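Disulfide bond protein A (Staphylococcus aureus, PDB 3BCI) probably acts as a thiol:disulfide oxidoreductase of the DsbA subfamily of the thioredoxin family, using a redox-active cysteine pair in oxidative protein folding. Local coordinates at residues Asp81-Lys84 / Gln85-Ala89; Cys23-Cys26 / Lys27-Asp30; Thr126-Lys130 / Ser131-Ala135; Leu112-Glu115 / Thr116-Ile120. All blocks are in the same frame, centred on the assembly; numbering follows the deposited sequence.

Contact 1 (Asp81-Lys84 / Gln85-Ala89); sequences DFQK and QLFAA
The F82 and F87 rings are met by side chains one helical turn away. CD2 of L86 approaches the F82 ring obliquely, 3.9 Å from CE2 of F82, and the two side chains run side by side in the same direction. Both start with CG anti to the backbone N (chi1 -177° for F82 and -173° for L86), which keeps them parallel along one flank of the helix. On a second flank the Q83 and F87 side chains also lie alongside each other, the Q83 amide turned 38° from the F87 ring; here the aliphatic part of Q83 does the touching, with CG of Q83 3.9 Å from CE1 of F87. O of Q83 approaches the F87 ring obliquely, 3.4 Å from CD1 of F87, and the Y21 ring also meets it. The Q83 amide reaches beyond the pair, OE1 bonding to the hydroxyl of Y49 and NE2 to that of Y21, which sets the flip of the amide. Q85 lies alongside the preceding turn, CG of Q85 3.3 Å from O of D81. Regular i to i+4 backbone bonds underlie these pairs. The carboxylate of D81 has its main partner in R38; K84 NZ makes a long salt bridge with D81 OD1, 3.9 Å. Within the fold, F82 and L86 face helix 100-108, while F87 lies against helix 24-42 and strand 48-53.

Contact 2 (Cys23-Cys26 / Lys27-Asp30); sequences CPYC and KELD
This is the first turn of a helix with its N-cap, K27 and E28 closing back onto C23 and P24 at the start of helix 24-42, where the thioredoxin fold carries its CxxC sequence. C23 is the N-cap residue and so sits at the amino end of the helix; its O accepts from K27 N at 3.1 Å. C23 and C26 form a disulfide in a structure of this protein. Both cysteines were modelled in two conformations, and in the one described here SG of C23 takes a weak capping bond from C26 N, 3.5 Å long; the separation of the two sulfur atoms in this conformer, C23 SG to C26 SG 3.2 Å, is longer than a disulfide bond and doubtful. Further bonds continue the helix, with E28 N to P24 O at 3.2 Å and D30 N to C26 O at 3.1 Å. Among the side chains, Y25 and E28 lie next to each other and point the same way. E28 OE2 comes obliquely to the Y25 ring, 3.9 Å from CD1 of Y25, with the carboxylate turned 46° from the ring. CB of K27 rests 3.2 Å from O of P24, and beyond CB the lysine extends to a salt bridge with E31. The helix belongs to the beta-alpha-beta unit 14-19, 24-42, 48-53; K27 packs against F87 and D30 against K84, both of helix 79-88, and Y25 touches the loop residues P151 and Y164.

Contact 3 (Thr126-Lys130 / Ser131-Ala135); sequences TKDSK and SWKAA
W132 lies over a type II beta turn, T126 to S129, that leads into the N-cap of helix 130-144. CB of W132 sits 3.3 Å from OG of S129. With CG anti to the backbone N (chi1 -171°), the indole is carried back across the turn, one face down on the backbone. CG of W132 meets the peptide nitrogen D128 N at 3.3 Å. Farther out, the six-membered ring covers CA of K127, a CH-pi contact with this carbon 3.5 Å from the ring centroid and 13° off its normal. At the flank CE3 of W132 comes 3.3 Å from O of T126, the oxygen that also accepts the turn-closing bond from S129 N. R66 of helix 61-74 adds a cation-pi contact to the indole. The cap is made by S129, whose OG accepts from W132 N and also bonds to O of D123; S131 OG bonds to the D123 carboxylate, tying the cap to the preceding helix. Beyond the indole, K133 extends its chain over the turn, bringing CE to 3.6 Å from O of D128. The first full helical bond runs from K133 N to S129 O, 3.0 Å long with an angle of 161° at the hydrogen.

Contact 4 (Leu112-Glu115 / Thr116-Ile120); sequences LDKE and TENKI
T116 faces D113 across the first turn of helix 114-125. T116 N donates to OD2 of D113 at 3.1 Å, meeting it from 51° out of the carboxylate plane, while T116 OG1 is modelled only 2.4 Å from D113 OD1, a hydrogen bond whose very short length is doubtful. D113 takes the first torsion that sets CG between its backbone N and carbonyl carbon (chi1 71°), which swings the carboxylate over the opening of the helix. The methyl CG2 of T116 touches CD1 of L112. E117 follows: its N bonds to D113 O at 3.1 Å, and its extended side chain leans back toward the start of the helix, where a water bridges E117 OE1 and L112 N. The other carboxylate oxygen, OE2 of E117, lies 4.1 Å from NZ of K114, beyond a salt bridge. N118 bonds through its N to K114 O at 2.9 Å, and its side-chain amide lies against the K114 chain, ND2 being 3.8 Å from CG of K114. K119 N closes onto E115 O. Last, I120 crosses L112 at about a right angle, their CD1 atoms a tight 3.5 Å apart, and the pair reaches toward helix 61-74 and the loop after it, I120 touching V71 and Y74 and both residues touching A75. The whole is a classic aspartate N-cap, with an apolar contact between the residue before the cap and the helix.

Contacts 1 and 2 touch directly: CE2 of F87 lies 3.7 Å from CB of C26, and helix 79-88 packs against the start of the helix that carries the cysteine pair. Contacts 3 and 4 lie on the other side of the chain's centre from contact 2, their centres about 25 and 28 Å from its own. They are linked through consecutive helices, contact 4 beginning helix 114-125 and contact 3 making the turn from it into helix 130-144; their nearest atoms are about 6 Å apart. Contact 1 lies between, its centre about 21 Å from that of contact 3 and 18 Å from that of contact 4. The redox site belongs to contact 2.

Contact 1 (Asp81-Lys84 / Gln85-Ala89)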
loop_
_atom_site.group_PDB
_atom_site.type_symbol
_atom_site.label_atom_id
_atom_site.label_comp_id
_atom_site.label_asym_id
_atom_site.label_seq_id
_atom_site.Cartn_x
_atom_site.Cartn_y
_atom_site.Cartn_z
ATOM N N ASP A 81 -0.028 1.464 9.407
ATOM C CA ASP A 81 -1.146 0.980 10.210
ATOM C C ASP A 81 -2.382 0.951 9.327
ATOM O O ASP A 81 -3.189 0.025 9.394
ATOM C CB ASP A 81 -1.426 1.896 11.407
ATOM C CG ASP A 81 -0.351 1.825 12.465
ATOM O OD1 ASP A 81 0.262 0.751 12.639
ATOM O OD2 ASP A 81 -0.132 2.850 13.136
ATOM N N PHE A 82 -2.527 1.986 8.506
ATOM C CA PHE A 82 -3.666 2.083 7.603
ATOM C C PHE A 82 -3.681 0.879 6.668
ATOM O O PHE A 82 -4.709 0.236 6.469
ATOM C CB PHE A 82 -3.571 3.360 6.766
ATOM C CG PHE A 82 -4.745 3.565 5.852
ATOM C CD1 PHE A 82 -5.974 3.953 6.365
ATOM C CD2 PHE A 82 -4.635 3.312 4.488
ATOM C CE1 PHE A 82 -7.077 4.084 5.535
ATOM C CE2 PHE A 82 -5.732 3.440 3.647
ATOM C CZ PHE A 82 -6.957 3.826 4.173
ATOM N N GLN A 83 -2.520 0.585 6.098
ATOM C CA GLN A 83 -2.371 -0.517 5.170
ATOM C C GLN A 83 -2.724 -1.840 5.845
ATOM O O GLN A 83 -3.512 -2.630 5.321
ATOM C CB GLN A 83 -0.933 -0.523 4.648
ATOM C CG GLN A 83 -0.689 -1.400 3.459
ATOM C CD GLN A 83 0.571 -1.006 2.717
ATOM O OE1 GLN A 83 1.670 -1.048 3.269
ATOM N NE2 GLN A 83 0.414 -0.611 1.458
ATOM N N LYS A 84 -2.158 -2.073 7.022
ATOM C CA LYS A 84 -2.431 -3.304 7.754
ATOM C C LYS A 84 -3.916 -3.441 8.064
ATOM O O LYS A 84 -4.522 -4.486 7.818
ATOM C CB LYS A 84 -1.634 -3.330 9.062
ATOM C CG LYS A 84 -1.940 -4.534 9.952
ATOM C CD LYS A 84 -0.977 -4.604 11.126
ATOM C CE LYS A 84 -1.144 -3.412 12.052
ATOM N NZ LYS A 84 0.073 -3.186 12.881
ATOM N N GLN A 85 -4.497 -2.375 8.606
ATOM C CA GLN A 85 -5.908 -2.369 8.967
ATOM C C GLN A 85 -6.834 -2.515 7.764
ATOM O O GLN A 85 -7.906 -3.113 7.876
ATOM C CB GLN A 85 -6.244 -1.092 9.747
ATOM C CG GLN A 85 -5.687 -1.086 11.172
ATOM C CD GLN A 85 -5.876 0.249 11.882
ATOM O OE1 GLN A 85 -6.949 0.852 11.823
ATOM N NE2 GLN A 85 -4.832 0.706 12.571
ATOM N N LEU A 86 -6.431 -1.982 6.614
ATOM C CA LEU A 86 -7.271 -2.095 5.427
ATOM C C LEU A 86 -7.243 -3.529 4.885
ATOM O O LEU A 86 -8.285 -4.088 4.546
ATOM C CB LEU A 86 -6.825 -1.102 4.345
ATOM C CG LEU A 86 -7.735 -1.005 3.109
ATOM C CD1 LEU A 86 -9.169 -0.721 3.541
ATOM C CD2 LEU A 86 -7.243 0.105 2.188
ATOM N N PHE A 87 -6.058 -4.127 4.803
ATOM C CA PHE A 87 -5.956 -5.503 4.328
ATOM C C PHE A 87 -6.765 -6.423 5.243
ATOM O O PHE A 87 -7.393 -7.377 4.780
ATOM C CB PHE A 87 -4.494 -5.968 4.303
ATOM C CG PHE A 87 -3.791 -5.702 3.008
ATOM C CD1 PHE A 87 -2.646 -4.916 2.974
ATOM C CD2 PHE A 87 -4.259 -6.255 1.820
ATOM C CE1 PHE A 87 -1.976 -4.682 1.777
ATOM C CE2 PHE A 87 -3.594 -6.028 0.613
ATOM C CZ PHE A 87 -2.449 -5.240 0.592
ATOM N N ALA A 88 -6.760 -6.123 6.540
ATOM C CA ALA A 88 -7.488 -6.926 7.525
ATOM C C ALA A 88 -9.002 -6.926 7.313
ATOM O O ALA A 88 -9.694 -7.845 7.748
ATOM C CB ALA A 88 -7.163 -6.438 8.939
ATOM N N ALA A 89 -9.518 -5.901 6.644
ATOM C CA ALA A 89 -10.955 -5.806 6.400
ATOM C C ALA A 89 -11.355 -6.354 5.036
ATOM O O ALA A 89 -12.516 -6.274 4.645
ATOM C CB ALA A 89 -11.400 -4.351 6.518
#

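Contact 2 (Cys23-Cys26 / Lys27-Asp30)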
loop_
_atom_site.group_PDB
_atom_site.type_symbol
_atom_site.label_atom_id
_atom_site.label_comp_id
_atom_site.label_asym_id
_atom_site.label_seq_id
_atom_site.Cartn_x
_atom_site.Cartn_y
_atom_site.Cartn_z
ATOM N N CYS A 23 -6.614 -7.947 -3.265
ATOM C CA CYS A 23 -5.943 -9.201 -3.553
ATOM C C CYS A 23 -5.670 -10.044 -2.314
ATOM O O CYS A 23 -4.978 -9.619 -1.384
ATOM C CB CYS A 23 -4.648 -8.927 -4.305
ATOM S SG CYS A 23 -3.649 -10.368 -4.603
ATOM N N PRO A 24 -6.215 -11.267 -2.296
ATOM C CA PRO A 24 -6.049 -12.197 -1.174
ATOM C C PRO A 24 -4.616 -12.522 -0.813
ATOM O O PRO A 24 -4.264 -12.543 0.365
ATOM C CB PRO A 24 -6.831 -13.434 -1.624
ATOM C CG PRO A 24 -7.883 -12.860 -2.533
ATOM C CD PRO A 24 -7.094 -11.854 -3.325
ATOM N N TYR A 25 -3.789 -12.782 -1.821
ATOM C CA TYR A 25 -2.392 -13.114 -1.569
ATOM C C TYR A 25 -1.606 -11.913 -1.071
ATOM O O TYR A 25 -0.647 -12.056 -0.323
ATOM C CB TYR A 25 -1.738 -13.688 -2.833
ATOM C CG TYR A 25 -2.163 -15.111 -3.148
ATOM C CD1 TYR A 25 -3.079 -15.783 -2.336
ATOM C CD2 TYR A 25 -1.654 -15.783 -4.259
ATOM C CE1 TYR A 25 -3.478 -17.087 -2.621
ATOM C CE2 TYR A 25 -2.046 -17.087 -4.554
ATOM C CZ TYR A 25 -2.956 -17.732 -3.731
ATOM O OH TYR A 25 -3.341 -19.023 -4.018
ATOM N N CYS A 26 -2.021 -10.717 -1.494
ATOM C CA CYS A 26 -1.367 -9.484 -1.058
ATOM C C CYS A 26 -1.641 -9.295 0.438
ATOM O O CYS A 26 -0.811 -8.772 1.182
ATOM C CB CYS A 26 -1.903 -8.286 -1.850
ATOM S SG CYS A 26 -1.431 -8.283 -3.580
ATOM N N LYS A 27 -2.813 -9.740 0.871
ATOM C CA LYS A 27 -3.202 -9.639 2.278
ATOM C C LYS A 27 -2.274 -10.562 3.074
ATOM O O LYS A 27 -1.838 -10.230 4.177
ATOM C CB LYS A 27 -4.665 -10.082 2.432
ATOM C CG LYS A 27 -5.176 -10.225 3.858
ATOM C CD LYS A 27 -6.663 -10.597 3.843
ATOM C CE LYS A 27 -7.232 -10.767 5.237
ATOM N NZ LYS A 27 -6.697 -11.976 5.924
ATOM N N GLU A 28 -1.970 -11.721 2.495
ATOM C CA GLU A 28 -1.083 -12.694 3.122
ATOM C C GLU A 28 0.316 -12.135 3.277
ATOM O O GLU A 28 0.954 -12.323 4.311
ATOM C CB GLU A 28 -1.010 -13.962 2.281
ATOM C CG GLU A 28 -1.932 -15.056 2.732
ATOM C CD GLU A 28 -1.915 -16.240 1.786
ATOM O OE1 GLU A 28 -0.824 -16.673 1.379
ATOM O OE2 GLU A 28 -2.995 -16.749 1.447
ATOM N N LEU A 29 0.806 -11.463 2.239
ATOM C CA LEU A 29 2.137 -10.877 2.306
ATOM C C LEU A 29 2.173 -9.865 3.450
ATOM O O LEU A 29 3.094 -9.867 4.268
ATOM C CB LEU A 29 2.486 -10.201 0.976
ATOM C CG LEU A 29 3.872 -9.552 0.830
ATOM C CD1 LEU A 29 4.211 -9.428 -0.651
ATOM C CD2 LEU A 29 3.901 -8.177 1.505
ATOM N N ASP A 30 1.159 -9.013 3.521
ATOM C CA ASP A 30 1.102 -8.003 4.571
ATOM C C ASP A 30 1.169 -8.624 5.968
ATOM O O ASP A 30 1.952 -8.190 6.813
ATOM C CB ASP A 30 -0.185 -7.187 4.448
ATOM C CG ASP A 30 -0.223 -6.016 5.407
ATOM O OD1 ASP A 30 0.398 -4.972 5.101
ATOM O OD2 ASP A 30 -0.862 -6.148 6.471
#

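Contact 3 (Thr126-Lys130 / Ser131-Ala135)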
loop_
_atom_site.group_PDB
_atom_site.type_symbol
_atom_site.label_atom_id
_atom_site.label_comp_id
_atom_site.label_asym_id
_atom_site.label_seq_id
_atom_site.Cartn_x
_atom_site.Cartn_y
_atom_site.Cartn_z
ATOM N N THR A 126 -11.352 14.098 -4.456
ATOM C CA THR A 126 -11.303 15.205 -5.407
ATOM C C THR A 126 -10.581 14.841 -6.703
ATOM O O THR A 126 -9.399 14.512 -6.697
ATOM C CB THR A 126 -10.608 16.427 -4.785
ATOM O OG1 THR A 126 -11.283 16.793 -3.575
ATOM C CG2 THR A 126 -10.636 17.609 -5.752
ATOM N N LYS A 127 -11.297 14.913 -7.819
ATOM C CA LYS A 127 -10.700 14.580 -9.100
ATOM C C LYS A 127 -9.415 15.354 -9.358
ATOM O O LYS A 127 -9.343 16.557 -9.118
ATOM C CB LYS A 127 -11.687 14.836 -10.237
ATOM C CG LYS A 127 -11.038 14.762 -11.611
ATOM C CD LYS A 127 -11.928 14.063 -12.620
ATOM C CE LYS A 127 -11.243 13.976 -13.973
ATOM N NZ LYS A 127 -12.027 13.144 -14.925
ATOM N N ASP A 128 -8.404 14.639 -9.844
ATOM C CA ASP A 128 -7.100 15.213 -10.156
ATOM C C ASP A 128 -6.312 15.796 -8.994
ATOM O O ASP A 128 -5.429 16.625 -9.197
ATOM C CB ASP A 128 -7.229 16.255 -11.270
ATOM C CG ASP A 128 -7.560 15.622 -12.608
ATOM O OD1 ASP A 128 -6.929 14.597 -12.951
ATOM O OD2 ASP A 128 -8.443 16.142 -13.319
ATOM N N SER A 129 -6.624 15.361 -7.778
ATOM C CA SER A 129 -5.889 15.823 -6.607
ATOM C C SER A 129 -4.571 15.059 -6.656
ATOM O O SER A 129 -4.388 14.195 -7.513
ATOM C CB SER A 129 -6.632 15.445 -5.329
ATOM O OG SER A 129 -6.675 14.033 -5.192
ATOM N N LYS A 130 -3.658 15.358 -5.742
ATOM C CA LYS A 130 -2.385 14.654 -5.734
ATOM C C LYS A 130 -2.553 13.155 -5.470
ATOM O O LYS A 130 -1.855 12.341 -6.071
ATOM C CB LYS A 130 -1.433 15.269 -4.701
ATOM C CG LYS A 130 -0.902 16.643 -5.106
ATOM C CD LYS A 130 0.042 17.232 -4.065
ATOM C CE LYS A 130 -0.692 17.617 -2.788
ATOM N NZ LYS A 130 0.223 18.245 -1.795
ATOM N N SER A 131 -3.478 12.778 -4.589
ATOM C CA SER A 131 -3.664 11.353 -4.299
ATOM C C SER A 131 -4.351 10.675 -5.479
ATOM O O SER A 131 -4.148 9.489 -5.748
ATOM C CB SER A 131 -4.484 11.153 -3.014
ATOM O OG SER A 131 -5.816 11.627 -3.138
ATOM N N TRP A 132 -5.161 11.447 -6.191
ATOM C CA TRP A 132 -5.871 10.939 -7.351
ATOM C C TRP A 132 -4.858 10.595 -8.447
ATOM O O TRP A 132 -4.911 9.523 -9.055
ATOM C CB TRP A 132 -6.851 12.007 -7.842
ATOM C CG TRP A 132 -7.792 11.540 -8.884
ATOM C CD1 TRP A 132 -7.504 11.251 -10.188
ATOM C CD2 TRP A 132 -9.195 11.328 -8.724
ATOM N NE1 TRP A 132 -8.649 10.879 -10.852
ATOM C CE2 TRP A 132 -9.702 10.922 -9.977
ATOM C CE3 TRP A 132 -10.079 11.454 -7.642
ATOM C CZ2 TRP A 132 -11.054 10.630 -10.178
ATOM C CZ3 TRP A 132 -11.421 11.166 -7.842
ATOM C CH2 TRP A 132 -11.897 10.762 -9.103
ATOM N N LYS A 133 -3.925 11.508 -8.684
ATOM C CA LYS A 133 -2.906 11.298 -9.700
ATOM C C LYS A 133 -1.972 10.164 -9.318
ATOM O O LYS A 133 -1.581 9.361 -10.163
ATOM C CB LYS A 133 -2.119 12.585 -9.919
ATOM C CG LYS A 133 -2.951 13.649 -10.604
ATOM C CD LYS A 133 -2.184 14.932 -10.827
ATOM C CE LYS A 133 -3.007 15.874 -11.691
ATOM N NZ LYS A 133 -2.361 17.203 -11.852
ATOM N N ALA A 134 -1.630 10.098 -8.037
ATOM C CA ALA A 134 -0.750 9.054 -7.533
ATOM C C ALA A 134 -1.358 7.676 -7.771
ATOM O O ALA A 134 -0.667 6.759 -8.205
ATOM C CB ALA A 134 -0.487 9.265 -6.038
ATOM N N ALA A 135 -2.651 7.534 -7.499
ATOM C CA ALA A 135 -3.318 6.251 -7.685
ATOM C C ALA A 135 -3.251 5.838 -9.154
ATOM O O ALA A 135 -2.991 4.679 -9.464
ATOM C CB ALA A 135 -4.768 6.330 -7.206
#

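Contact 4 (Leu112-Glu115 / Thr116-Ile120)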
loop_
_atom_site.group_PDB
_atom_site.type_symbol
_atom_site.label_atom_id
_atom_site.label_comp_id
_atom_site.label_asym_id
_atom_site.label_seq_id
_atom_site.Cartn_x
_atom_site.Cartn_y
_atom_site.Cartn_z
ATOM N N LEU A 112 -6.186 10.722 13.800
ATOM C CA LEU A 112 -5.292 11.835 13.525
ATOM C C LEU A 112 -6.044 13.057 14.032
ATOM O O LEU A 112 -7.194 12.940 14.465
ATOM C CB LEU A 112 -5.076 11.973 12.018
ATOM C CG LEU A 112 -4.662 10.715 11.252
ATOM C CD1 LEU A 112 -4.744 10.990 9.757
ATOM C CD2 LEU A 112 -3.255 10.297 11.649
ATOM N N ASP A 113 -5.416 14.225 13.996
ATOM C CA ASP A 113 -6.128 15.410 14.436
ATOM C C ASP A 113 -7.233 15.635 13.405
ATOM O O ASP A 113 -7.093 15.256 12.239
ATOM C CB ASP A 113 -5.210 16.632 14.508
ATOM C CG ASP A 113 -4.795 17.134 13.144
ATOM O OD1 ASP A 113 -3.800 16.615 12.600
ATOM O OD2 ASP A 113 -5.466 18.048 12.614
ATOM N N LYS A 114 -8.326 16.245 13.844
ATOM C CA LYS A 114 -9.485 16.502 12.998
ATOM C C LYS A 114 -9.204 17.072 11.609
ATOM O O LYS A 114 -9.666 16.520 10.609
ATOM C CB LYS A 114 -10.460 17.428 13.730
ATOM C CG LYS A 114 -11.797 17.604 13.031
ATOM C CD LYS A 114 -12.613 16.322 13.052
ATOM C CE LYS A 114 -14.047 16.583 12.618
ATOM N NZ LYS A 114 -14.913 15.385 12.783
ATOM N N GLU A 115 -8.460 18.172 11.543
ATOM C CA GLU A 115 -8.173 18.801 10.258
ATOM C C GLU A 115 -7.348 17.933 9.304
ATOM O O GLU A 115 -7.542 17.992 8.097
ATOM C CB GLU A 115 -7.487 20.158 10.463
ATOM C CG GLU A 115 -8.377 21.233 11.110
ATOM C CD GLU A 115 -9.705 21.451 10.376
ATOM O OE1 GLU A 115 -9.753 21.262 9.140
ATOM O OE2 GLU A 115 -10.701 21.832 11.035
ATOM N N THR A 116 -6.431 17.133 9.834
ATOM C CA THR A 116 -5.622 16.268 8.976
ATOM C C THR A 116 -6.550 15.210 8.387
ATOM O O THR A 116 -6.487 14.886 7.207
ATOM C CB THR A 116 -4.495 15.591 9.779
ATOM O OG1 THR A 116 -3.593 16.597 10.259
ATOM C CG2 THR A 116 -3.727 14.605 8.906
ATOM N N GLU A 117 -7.424 14.692 9.238
ATOM C CA GLU A 117 -8.408 13.695 8.854
ATOM C C GLU A 117 -9.284 14.230 7.721
ATOM O O GLU A 117 -9.463 13.562 6.706
ATOM C CB GLU A 117 -9.264 13.359 10.072
ATOM C CG GLU A 117 -10.420 12.412 9.824
ATOM C CD GLU A 117 -11.184 12.132 11.101
ATOM O OE1 GLU A 117 -10.611 11.497 12.008
ATOM O OE2 GLU A 117 -12.348 12.556 11.209
ATOM N N ASN A 118 -9.812 15.440 7.895
ATOM C CA ASN A 118 -10.670 16.057 6.881
ATOM C C ASN A 118 -9.917 16.281 5.580
ATOM O O ASN A 118 -10.470 16.105 4.495
ATOM C CB ASN A 118 -11.225 17.405 7.369
ATOM C CG ASN A 118 -12.191 17.254 8.524
ATOM O OD1 ASN A 118 -12.797 16.201 8.698
ATOM N ND2 ASN A 118 -12.351 18.313 9.310
ATOM N N LYS A 119 -8.655 16.679 5.699
ATOM C CA LYS A 119 -7.810 16.944 4.535
ATOM C C LYS A 119 -7.602 15.692 3.678
ATOM O O LYS A 119 -7.649 15.749 2.450
ATOM C CB LYS A 119 -6.461 17.494 5.007
ATOM C CG LYS A 119 -5.464 17.797 3.905
ATOM C CD LYS A 119 -4.223 18.473 4.479
ATOM C CE LYS A 119 -3.566 17.618 5.559
ATOM N NZ LYS A 119 -2.411 18.315 6.191
ATOM N N ILE A 120 -7.375 14.561 4.336
ATOM C CA ILE A 120 -7.169 13.290 3.647
ATOM C C ILE A 120 -8.443 12.831 2.941
ATOM O O ILE A 120 -8.411 12.435 1.772
ATOM C CB ILE A 120 -6.732 12.200 4.650
ATOM C CG1 ILE A 120 -5.314 12.504 5.147
ATOM C CG2 ILE A 120 -6.831 10.812 4.010
ATOM C CD1 ILE A 120 -4.870 11.638 6.321
HETATM O O HOH W 1 -8.131 10.240 11.662
HETATM O O HOH W 2 -13.539 14.189 9.878
#